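Local coordinates for succinate-acetate/proton symporter SatP (Escherichia coli K-12, PDB 5ZUG), which forms a hexameric membrane channel that conducts acetate and probably succinate, possibly together with protons, at residues L14-F19 with A164-L169; G20-L25 with L41-F46; A51-G56 with Y74-L79; F111-F116 with S132-F137. One frame throughout, in Å; residues are numbered along the deposited sequence.

Contact 1: L14-F19 with A164-L169; sequences LGLMGF and ASAIYL. With BNG (nonyl beta-D-glucopyranoside), chain G.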
# COMPACT_ATOMS: atom_id res chain seq x y z
N LEU A 14 15.90 7.79 11.96
CA LEU A 14 15.60 6.94 10.81
C LEU A 14 15.70 7.70 9.49
O LEU A 14 16.29 7.21 8.52
CB LEU A 14 14.20 6.36 10.97
CG LEU A 14 13.63 5.63 9.75
CD1 LEU A 14 14.39 4.33 9.40
CD2 LEU A 14 12.14 5.39 9.90
N GLY A 15 15.07 8.86 9.41
CA GLY A 15 15.14 9.65 8.18
C GLY A 15 16.54 10.14 7.89
O GLY A 15 16.98 10.16 6.73
N LEU A 16 17.25 10.57 8.93
CA LEU A 16 18.64 11.01 8.78
C LEU A 16 19.55 9.87 8.36
O LEU A 16 20.49 10.08 7.60
CB LEU A 16 19.12 11.64 10.08
CG LEU A 16 18.65 13.07 10.36
CD1 LEU A 16 18.79 13.48 11.83
CD2 LEU A 16 19.44 14.02 9.45
N MET A 17 19.34 8.67 8.91
CA MET A 17 20.14 7.53 8.48
C MET A 17 19.92 7.23 7.01
O MET A 17 20.87 7.03 6.24
CB MET A 17 19.81 6.29 9.30
CG MET A 17 20.40 6.24 10.66
SD MET A 17 22.17 6.60 10.70
CE MET A 17 22.88 5.53 9.45
N GLY A 18 18.65 7.12 6.62
CA GLY A 18 18.32 6.82 5.23
C GLY A 18 18.92 7.84 4.29
O GLY A 18 19.58 7.50 3.31
N PHE A 19 18.65 9.12 4.56
CA PHE A 19 19.24 10.18 3.75
C PHE A 19 20.76 10.10 3.74
O PHE A 19 21.37 10.05 2.67
CB PHE A 19 18.80 11.54 4.28
CG PHE A 19 19.61 12.67 3.74
CD1 PHE A 19 19.25 13.28 2.56
CD2 PHE A 19 20.75 13.12 4.40
CE1 PHE A 19 19.99 14.31 2.06
CE2 PHE A 19 21.50 14.15 3.89
CZ PHE A 19 21.12 14.76 2.73
N ALA A 164 27.85 12.15 6.02
CA ALA A 164 28.45 11.79 7.30
C ALA A 164 27.83 12.59 8.44
O ALA A 164 27.56 12.02 9.52
CB ALA A 164 29.96 11.97 7.25
N SER A 165 27.53 13.88 8.22
CA SER A 165 26.91 14.69 9.28
C SER A 165 25.58 14.11 9.70
O SER A 165 25.29 14.01 10.89
CB SER A 165 26.69 16.14 8.85
OG SER A 165 27.78 16.69 8.19
N ALA A 166 24.73 13.74 8.72
CA ALA A 166 23.40 13.23 9.02
C ALA A 166 23.47 11.96 9.83
O ALA A 166 22.65 11.72 10.72
CB ALA A 166 22.61 13.01 7.73
N ILE A 167 24.45 11.11 9.52
CA ILE A 167 24.63 9.86 10.26
C ILE A 167 25.05 10.15 11.69
O ILE A 167 24.52 9.57 12.64
CB ILE A 167 25.66 8.96 9.56
CG1 ILE A 167 25.12 8.53 8.18
CG2 ILE A 167 25.98 7.77 10.43
CD1 ILE A 167 26.02 7.64 7.43
N TYR A 168 26.01 11.07 11.86
CA TYR A 168 26.45 11.44 13.20
C TYR A 168 25.31 12.06 14.00
O TYR A 168 25.04 11.67 15.14
CB TYR A 168 27.62 12.41 13.11
CG TYR A 168 28.10 12.84 14.47
CD1 TYR A 168 28.83 11.96 15.27
CD2 TYR A 168 27.77 14.10 14.96
CE1 TYR A 168 29.26 12.34 16.51
CE2 TYR A 168 28.19 14.50 16.22
CZ TYR A 168 28.93 13.62 16.99
OH TYR A 168 29.35 14.01 18.24
N LEU A 169 24.60 13.01 13.38
CA LEU A 169 23.47 13.66 14.02
C LEU A 169 22.43 12.63 14.46
O LEU A 169 21.94 12.66 15.59
CB LEU A 169 22.84 14.67 13.07
CG LEU A 169 21.67 15.38 13.73
CD1 LEU A 169 22.21 16.03 15.01
CD2 LEU A 169 20.88 16.36 12.83
C1 BNG G . 13.96 17.56 14.75
C2 BNG G . 14.78 17.18 15.97
C3 BNG G . 13.90 17.37 17.11
C4 BNG G . 13.84 18.83 17.33
C5 BNG G . 13.15 19.52 16.15
C6 BNG G . 13.96 20.61 15.56
C1' BNG G . 14.05 18.02 12.55
C2' BNG G . 14.77 17.00 11.68
C3' BNG G . 14.63 17.41 10.22
C4' BNG G . 15.94 17.01 9.49
C5' BNG G . 15.59 16.59 8.06
C6' BNG G . 16.96 16.27 7.45
C7' BNG G . 16.78 15.32 6.28
C8' BNG G . 17.40 16.02 5.07
C9' BNG G . 18.87 16.27 5.34
O1 BNG G . 14.75 17.99 13.76
O2 BNG G . 15.21 15.84 15.97
O3 BNG G . 14.39 16.70 18.29
O4 BNG G . 13.16 19.03 18.56
O5 BNG G . 13.01 18.70 14.95
O6 BNG G . 13.89 20.22 14.23

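Contact 2: G20-L25 with L41-F46; sequences GMTTIL and LAMGIF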
# COMPACT_ATOMS: atom_id res chain seq x y z
N GLY A 20 21.38 10.08 4.91
CA GLY A 20 22.82 10.26 4.95
C GLY A 20 23.57 9.12 4.29
O GLY A 20 24.47 9.35 3.47
N MET A 21 23.23 7.89 4.65
CA MET A 21 23.88 6.70 4.11
C MET A 21 23.73 6.64 2.57
O MET A 21 24.69 6.32 1.85
CB MET A 21 23.29 5.47 4.81
CG MET A 21 24.15 4.25 4.77
SD MET A 21 23.47 2.78 5.56
CE MET A 21 23.69 3.05 7.29
N THR A 22 22.54 6.96 2.06
CA THR A 22 22.33 7.00 0.61
C THR A 22 23.12 8.12 -0.05
O THR A 22 23.55 7.98 -1.20
CB THR A 22 20.83 7.16 0.33
OG1 THR A 22 20.13 6.07 0.93
CG2 THR A 22 20.57 7.16 -1.15
N THR A 23 23.27 9.27 0.62
CA THR A 23 24.03 10.38 0.05
C THR A 23 25.51 10.04 -0.05
O THR A 23 26.18 10.41 -1.01
CB THR A 23 23.81 11.63 0.90
OG1 THR A 23 22.42 11.90 0.96
CG2 THR A 23 24.51 12.85 0.29
N ILE A 24 26.06 9.40 0.99
CA ILE A 24 27.44 8.91 0.96
C ILE A 24 27.64 8.00 -0.24
O ILE A 24 28.58 8.17 -1.03
CB ILE A 24 27.79 8.18 2.26
CG1 ILE A 24 28.00 9.15 3.41
CG2 ILE A 24 29.07 7.43 2.09
CD1 ILE A 24 28.13 8.45 4.73
N LEU A 25 26.77 7.01 -0.40
CA LEU A 25 26.96 6.05 -1.48
C LEU A 25 26.94 6.76 -2.84
O LEU A 25 27.84 6.56 -3.66
CB LEU A 25 25.90 4.95 -1.40
CG LEU A 25 26.09 4.07 -0.16
CD1 LEU A 25 24.99 3.03 -0.02
CD2 LEU A 25 27.45 3.41 -0.29
N LEU A 41 21.10 2.78 -6.29
CA LEU A 41 19.69 2.81 -6.66
C LEU A 41 18.81 2.07 -5.66
O LEU A 41 17.70 2.53 -5.38
CB LEU A 41 19.49 2.22 -8.05
CG LEU A 41 20.14 2.95 -9.20
CD1 LEU A 41 19.85 2.13 -10.44
CD2 LEU A 41 19.59 4.34 -9.31
N ALA A 42 19.26 0.91 -5.18
CA ALA A 42 18.49 0.17 -4.18
C ALA A 42 18.33 1.01 -2.92
O ALA A 42 17.22 1.19 -2.41
CB ALA A 42 19.15 -1.16 -3.84
N MET A 43 19.44 1.57 -2.43
CA MET A 43 19.39 2.46 -1.28
C MET A 43 18.46 3.63 -1.54
O MET A 43 17.67 4.01 -0.66
CB MET A 43 20.79 2.93 -0.92
CG MET A 43 21.60 1.86 -0.26
SD MET A 43 21.02 1.49 1.41
CE MET A 43 21.82 2.78 2.33
N GLY A 44 18.53 4.20 -2.74
CA GLY A 44 17.66 5.32 -3.06
C GLY A 44 16.19 4.98 -3.03
O GLY A 44 15.36 5.83 -2.72
N ILE A 45 15.83 3.73 -3.34
CA ILE A 45 14.43 3.33 -3.31
C ILE A 45 13.96 3.17 -1.87
O ILE A 45 12.98 3.80 -1.46
CB ILE A 45 14.23 2.03 -4.12
CG1 ILE A 45 14.46 2.28 -5.62
CG2 ILE A 45 12.84 1.48 -3.88
CD1 ILE A 45 14.63 1.05 -6.49
N PHE A 46 14.66 2.36 -1.08
CA PHE A 46 14.10 1.85 0.17
C PHE A 46 14.51 2.60 1.42
O PHE A 46 13.71 2.68 2.35
CB PHE A 46 14.44 0.37 0.35
CG PHE A 46 13.83 -0.52 -0.70
CD1 PHE A 46 12.50 -0.89 -0.64
CD2 PHE A 46 14.61 -0.98 -1.78
CE1 PHE A 46 11.95 -1.69 -1.62
CE2 PHE A 46 14.06 -1.77 -2.75
CZ PHE A 46 12.74 -2.13 -2.68

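Contact 3: A51-G56 with Y74-L79; sequences AQIFAG and YGSFWL. With BNG (nonyl beta-D-glucopyranoside), chain G.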
# COMPACT_ATOMS: atom_id res chain seq x y z
N ALA A 51 12.10 4.71 3.52
CA ALA A 51 12.25 4.86 4.96
C ALA A 51 12.21 6.34 5.38
O ALA A 51 11.67 6.68 6.43
CB ALA A 51 13.54 4.20 5.43
N GLN A 52 12.77 7.23 4.56
CA GLN A 52 12.75 8.65 4.89
C GLN A 52 11.35 9.23 4.75
O GLN A 52 11.02 10.21 5.42
CB GLN A 52 13.74 9.41 4.02
CG GLN A 52 14.06 10.75 4.60
CD GLN A 52 15.10 11.52 3.85
OE1 GLN A 52 15.81 10.98 3.03
NE2 GLN A 52 15.21 12.79 4.16
N ILE A 53 10.56 8.72 3.82
CA ILE A 53 9.17 9.12 3.71
C ILE A 53 8.40 8.65 4.94
O ILE A 53 7.50 9.34 5.42
CB ILE A 53 8.58 8.60 2.38
CG1 ILE A 53 9.16 9.41 1.21
CG2 ILE A 53 7.05 8.65 2.39
CD1 ILE A 53 8.92 8.82 -0.10
N PHE A 54 8.73 7.46 5.46
CA PHE A 54 8.18 7.05 6.75
C PHE A 54 8.50 8.06 7.85
O PHE A 54 7.60 8.55 8.54
CB PHE A 54 8.67 5.65 7.14
CG PHE A 54 8.04 4.55 6.33
CD1 PHE A 54 6.92 4.77 5.59
CD2 PHE A 54 8.57 3.29 6.35
CE1 PHE A 54 6.35 3.76 4.85
CE2 PHE A 54 7.99 2.27 5.63
CZ PHE A 54 6.87 2.52 4.89
N ALA A 55 9.79 8.36 8.03
CA ALA A 55 10.22 9.34 9.02
C ALA A 55 9.46 10.65 8.86
O ALA A 55 9.07 11.28 9.86
CB ALA A 55 11.72 9.59 8.89
N GLY A 56 9.27 11.09 7.63
CA GLY A 56 8.54 12.33 7.42
C GLY A 56 7.09 12.26 7.87
O GLY A 56 6.60 13.17 8.54
N TYR A 74 12.60 14.88 0.83
CA TYR A 74 13.85 14.29 0.39
C TYR A 74 13.74 12.80 0.13
O TYR A 74 14.51 12.26 -0.66
CB TYR A 74 14.95 14.54 1.41
CG TYR A 74 15.38 15.97 1.46
CD1 TYR A 74 15.82 16.64 0.30
CD2 TYR A 74 15.31 16.67 2.66
CE1 TYR A 74 16.22 17.97 0.36
CE2 TYR A 74 15.69 17.98 2.74
CZ TYR A 74 16.14 18.63 1.61
OH TYR A 74 16.49 19.96 1.78
N GLY A 75 12.86 12.10 0.86
CA GLY A 75 12.53 10.74 0.48
C GLY A 75 11.92 10.68 -0.91
O GLY A 75 12.23 9.80 -1.70
N SER A 76 11.05 11.64 -1.22
CA SER A 76 10.52 11.77 -2.57
C SER A 76 11.59 12.13 -3.59
O SER A 76 11.55 11.64 -4.72
CB SER A 76 9.38 12.80 -2.61
OG SER A 76 8.27 12.36 -1.85
N PHE A 77 12.54 13.00 -3.23
CA PHE A 77 13.62 13.32 -4.16
C PHE A 77 14.38 12.06 -4.56
O PHE A 77 14.63 11.83 -5.75
CB PHE A 77 14.61 14.30 -3.55
CG PHE A 77 15.97 14.27 -4.22
CD1 PHE A 77 16.18 14.98 -5.41
CD2 PHE A 77 17.02 13.53 -3.69
CE1 PHE A 77 17.43 14.96 -6.05
CE2 PHE A 77 18.26 13.51 -4.33
CZ PHE A 77 18.46 14.23 -5.52
N TRP A 78 14.77 11.26 -3.58
CA TRP A 78 15.47 10.02 -3.87
C TRP A 78 14.66 9.09 -4.75
O TRP A 78 15.23 8.38 -5.59
CB TRP A 78 15.88 9.33 -2.57
CG TRP A 78 17.09 9.93 -1.97
CD1 TRP A 78 17.17 10.65 -0.83
CD2 TRP A 78 18.42 9.93 -2.54
NE1 TRP A 78 18.46 11.05 -0.60
CE2 TRP A 78 19.25 10.63 -1.64
CE3 TRP A 78 18.99 9.38 -3.71
CZ2 TRP A 78 20.62 10.80 -1.85
CZ3 TRP A 78 20.35 9.54 -3.92
CH2 TRP A 78 21.16 10.24 -3.00
N LEU A 79 13.33 9.06 -4.57
CA LEU A 79 12.49 8.28 -5.46
C LEU A 79 12.47 8.86 -6.87
O LEU A 79 12.56 8.11 -7.86
CB LEU A 79 11.06 8.18 -4.92
CG LEU A 79 10.90 7.27 -3.72
CD1 LEU A 79 9.45 7.13 -3.34
CD2 LEU A 79 11.49 5.93 -4.06
C1 BNG G . 13.96 17.56 14.75
C2 BNG G . 14.78 17.18 15.97
C3 BNG G . 13.90 17.37 17.11
C4 BNG G . 13.84 18.83 17.33
C5 BNG G . 13.15 19.52 16.15
C6 BNG G . 13.96 20.61 15.56
C1' BNG G . 14.05 18.02 12.55
C2' BNG G . 14.77 17.00 11.68
C3' BNG G . 14.63 17.41 10.22
C4' BNG G . 15.94 17.01 9.49
C5' BNG G . 15.59 16.59 8.06
C6' BNG G . 16.96 16.27 7.45
C7' BNG G . 16.78 15.32 6.28
C8' BNG G . 17.40 16.02 5.07
C9' BNG G . 18.87 16.27 5.34
O1 BNG G . 14.75 17.99 13.76
O2 BNG G . 15.21 15.84 15.97
O3 BNG G . 14.39 16.70 18.29
O4 BNG G . 13.16 19.03 18.56
O5 BNG G . 13.01 18.70 14.95
O6 BNG G . 13.89 20.22 14.23

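Contact 4: F111-F116 with S132-F137; sequences FTLFMF and SLTVLF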
# COMPACT_ATOMS: atom_id res chain seq x y z
N PHE A 111 14.94 24.79 -2.47
CA PHE A 111 14.15 24.24 -1.36
C PHE A 111 15.00 24.05 -0.13
O PHE A 111 14.60 24.43 0.98
CB PHE A 111 13.50 22.90 -1.74
CG PHE A 111 12.93 22.15 -0.54
CD1 PHE A 111 11.77 22.60 0.11
CD2 PHE A 111 13.59 21.03 -0.04
CE1 PHE A 111 11.25 21.92 1.22
CE2 PHE A 111 13.09 20.36 1.08
CZ PHE A 111 11.91 20.81 1.71
N THR A 112 16.20 23.46 -0.29
CA THR A 112 17.11 23.25 0.83
C THR A 112 17.58 24.57 1.44
O THR A 112 17.77 24.67 2.65
CB THR A 112 18.30 22.41 0.38
OG1 THR A 112 17.83 21.20 -0.22
CG2 THR A 112 19.22 22.08 1.54
N LEU A 113 17.78 25.60 0.60
CA LEU A 113 18.26 26.89 1.09
C LEU A 113 17.31 27.52 2.09
O LEU A 113 17.73 27.96 3.17
CB LEU A 113 18.49 27.83 -0.09
CG LEU A 113 18.86 29.28 0.23
CD1 LEU A 113 20.23 29.40 0.87
CD2 LEU A 113 18.78 30.09 -1.05
N PHE A 114 16.02 27.61 1.75
CA PHE A 114 15.03 28.13 2.68
C PHE A 114 14.98 27.28 3.93
O PHE A 114 14.95 27.80 5.05
CB PHE A 114 13.65 28.15 2.03
CG PHE A 114 13.46 29.28 1.07
CD1 PHE A 114 13.09 30.55 1.52
CD2 PHE A 114 13.63 29.08 -0.30
CE1 PHE A 114 12.91 31.59 0.62
CE2 PHE A 114 13.46 30.12 -1.20
CZ PHE A 114 13.10 31.37 -0.74
N MET A 115 14.96 25.96 3.76
CA MET A 115 14.89 25.07 4.90
C MET A 115 16.09 25.22 5.82
O MET A 115 15.99 24.90 7.00
CB MET A 115 14.77 23.62 4.42
CG MET A 115 13.53 23.33 3.61
SD MET A 115 12.03 23.49 4.59
CE MET A 115 12.11 22.00 5.59
N PHE A 116 17.21 25.73 5.29
CA PHE A 116 18.36 26.03 6.14
C PHE A 116 18.03 27.13 7.15
O PHE A 116 18.41 27.03 8.32
CB PHE A 116 19.56 26.43 5.28
CG PHE A 116 20.69 27.08 6.05
CD1 PHE A 116 21.54 26.31 6.84
CD2 PHE A 116 20.92 28.45 5.97
CE1 PHE A 116 22.58 26.90 7.55
CE2 PHE A 116 21.95 29.04 6.67
CZ PHE A 116 22.79 28.27 7.46
N SER A 132 25.61 22.23 4.04
CA SER A 132 26.37 21.43 3.09
C SER A 132 25.50 20.83 1.99
O SER A 132 25.95 20.69 0.85
CB SER A 132 27.13 20.34 3.84
OG SER A 132 26.24 19.58 4.63
N LEU A 133 24.25 20.46 2.32
CA LEU A 133 23.33 19.98 1.29
C LEU A 133 22.99 21.09 0.30
O LEU A 133 22.83 20.82 -0.90
CB LEU A 133 22.06 19.40 1.91
CG LEU A 133 21.04 18.74 0.98
CD1 LEU A 133 21.64 17.59 0.20
CD2 LEU A 133 19.79 18.28 1.76
N THR A 134 22.85 22.33 0.79
CA THR A 134 22.65 23.46 -0.12
C THR A 134 23.84 23.63 -1.05
O THR A 134 23.67 23.86 -2.26
CB THR A 134 22.39 24.74 0.66
OG1 THR A 134 21.35 24.50 1.61
CG2 THR A 134 21.96 25.84 -0.28
N VAL A 135 25.05 23.52 -0.52
CA VAL A 135 26.22 23.58 -1.39
C VAL A 135 26.25 22.37 -2.33
O VAL A 135 26.58 22.50 -3.51
CB VAL A 135 27.51 23.71 -0.58
CG1 VAL A 135 28.68 23.68 -1.52
CG2 VAL A 135 27.50 24.99 0.19
N LEU A 136 25.91 21.18 -1.82
CA LEU A 136 25.90 19.98 -2.66
C LEU A 136 24.99 20.17 -3.87
O LEU A 136 25.44 20.03 -5.02
CB LEU A 136 25.44 18.76 -1.85
CG LEU A 136 25.32 17.39 -2.53
CD1 LEU A 136 26.63 17.01 -3.15
CD2 LEU A 136 24.88 16.30 -1.55
N PHE A 137 23.72 20.51 -3.64
CA PHE A 137 22.81 20.71 -4.76
C PHE A 137 23.30 21.83 -5.66
O PHE A 137 23.24 21.72 -6.89
CB PHE A 137 21.39 21.01 -4.27
CG PHE A 137 20.57 19.78 -3.94
CD1 PHE A 137 20.32 18.81 -4.91
CD2 PHE A 137 19.98 19.63 -2.69
CE1 PHE A 137 19.53 17.68 -4.61
CE2 PHE A 137 19.20 18.51 -2.40
CZ PHE A 137 18.97 17.53 -3.37

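Contact 1: L14-F19 with A164-L169
Leu16 leans across to helix 149-179 and divides its two methyl branches between two partners. Leu16 CD1 meets Leu169 CD2 at 3.7 Å, the two leucines lying askew to each other. CD2 of Leu16 touches CB of Ala166, also at 3.7 Å. Nearby, Met17 starts out away from the partner helix. Its chain then folds back at chi2 (-49°) and chi3 (-50°). Met17 CE thereby comes to lie 3.9 Å from Ile167 CG2, and the two side chains cross nearly at right angles. The first and last of the six helices of the chain, 12-31 and 149-179, meet here. They run antiparallel, with short-segment axes 7.9 Å apart at 153°, so the contact closes the bundle by setting the last helix against the first. Phe19 lies about one turn on from Leu16. Ala166 CB sits at the edge of its ring, in the ring plane, 3.8 Å from Phe19 CD2. One face of the Phe19 ring carries the alkyl tail of nonyl glucoside: C9' lies over the ring centre, 3.6 Å above the plane. Leu16 CD2 lines the same tail, 3.9 Å from C6'. On the Met17 side, Phe111 of a neighbouring subunit packs against the methionine.

Contact 2: G20-L25 with L41-F46
Met43 reaches from helix 38-58 toward helix 12-31, and each of three residues there meets a different part of it. Met43 CB lies 3.7 Å from OG1 of Thr22. The two side chains pass each other in opposite directions. Next comes Met43 CG, which meets the CD1 branch of Leu25 at 3.6 Å. Here the side chains cross at about a right angle. The chain then bends at chi2 (-70°) and again at chi3 (-82°), which turns the terminal methyl toward Met21. Met43 CE ends 3.6 Å from SD of Met21 and 3.7 Å from its CG. On the flank of this group, CG2 of Thr22 packs on the backbone of Gly44, 3.9 Å from the Gly44 N. The helices are consecutive in the chain and form an antiparallel hairpin, with short-segment axes 9.3 Å apart at 156°. Trp78 of helix 65-86 covers Thr22 on one side. Trp108 of a neighbouring subunit packs on Met21, and Leu107 of that subunit packs on Leu25. The hydroxyl of Thr22 is hydrogen-bonded to Gly18 O on its own helix. It is therefore satisfied without the partner helix. What joins the two segments is mainly dispersion between buried methyl, methylene and thioether groups, with the Thr22 methyl on the Gly44 backbone.

Contact 3: A51-G56 with Y74-L79
Ile53 lies against Gly75, and this is the closely fitted part of the contact. Ile53 CG1 is 3.7 Å from Gly75 CA, and Ile53 CD1 is 3.6 Å from Gly75 C. With CG1 beside the backbone N (chi1 -72°) and CD1 extended, the ethyl arm runs along the bare main chain of helix 65-86. Its tip also meets the next turn of that helix, Ile53 CD1 lying 3.7 Å from Leu79 CD1. Gln52 joins from the preceding position, its CB 4.0 Å from Gly75 CA. The absence of a side chain at Gly75 lets the backbones draw close: the CA atoms of Gln52 and Gly75 are 4.9 Å apart. Helices 38-58 and 65-86 follow each other in the chain and pack antiparallel, at 159°.

The packing thins out toward the subunit interface. Ser76 OG is only grazed by Ile53 CD1, at 4.0 Å, and its stronger hydrogen bond goes to Thr72 O on its own helix. Leu79 is partly exposed. Phe46 and Phe54 of a neighbouring subunit lie against Leu79 and Ile53 there. Toward the ligand pocket, the Gln52 side chain extends beside Tyr74, its amide plane 33° from the ring. Nonyl glucoside lies beyond them, its C8' touching the Tyr74 ring obliquely. Across the contact the segments thus rely on the apolar fit of Ile53 to Gly75, while Gln52 and Tyr74 turn the same helix pair into part of the wall of the detergent pocket.

Contact 4: F111-F116 with S132-F137
Thr112 points its side chain at helix 124-146 and touches three residues there. OG1 sits beside the backbone N (chi1 -54°), which leaves CG2 to face Leu133, with Thr112 CG2 3.8 Å from Leu133 CG. Thr112 CG2 also touches OG1 of Thr134. These two threonine side chains slide past each other in opposite directions. On its other branch, OG1 of Thr112 approaches the Phe137 ring obliquely, 3.6 Å from Phe137 CD2, and the two side chains cross at about a right angle. Leu113, which is exposed, adds a looser touch, its CB 4.0 Å from CG2 of Thr134.

The segments belong to helices 98-117 and 124-146, consecutive in the six-helix bundle. They form an antiparallel hairpin, with short-segment axes 8.8 Å apart at 163°. Around this first shell, hydrogen bonds fix both hydroxyls. Thr134 OG1 is bonded to Phe130 O, one turn back on its own helix. Thr112 OG1 is bonded to Trp108 O, likewise one turn back, and also to Tyr74 OH of helix 65-86. The two bonds on Thr112 OG1 probably hold its rotation, with CG2 turned to Leu133. Further out, Phe77 meets the Phe137 ring edge-to-face, and Phe111 does the same with the Tyr74 ring. Leu133 packs on Phe19 of helix 12-31 and Cys162 of helix 149-179, close to the nonyl glucoside tail.

How the contacts relate
Contact 1 joins the first and last helices, 12-31 and 149-179, and encloses the other three along the chain. Contacts 2, 3 and 4 follow in series, each between consecutive helices. Contacts 1 and 2 share helix 12-31; contacts 2 and 3 share helix 38-58. Their centres lie 11 to 18 Å apart, with contacts 2 and 4 on opposite sides of the chain centre. Every pair of contacts touches; for example, Phe19 CZ of contact 1 is 3.8 Å from Leu133 CD1 of contact 4. Contacts 1 and 3 both line the detergent site. Every contact also touches a neighbouring subunit, so the same helices that build the bundle also form the subunit interfaces.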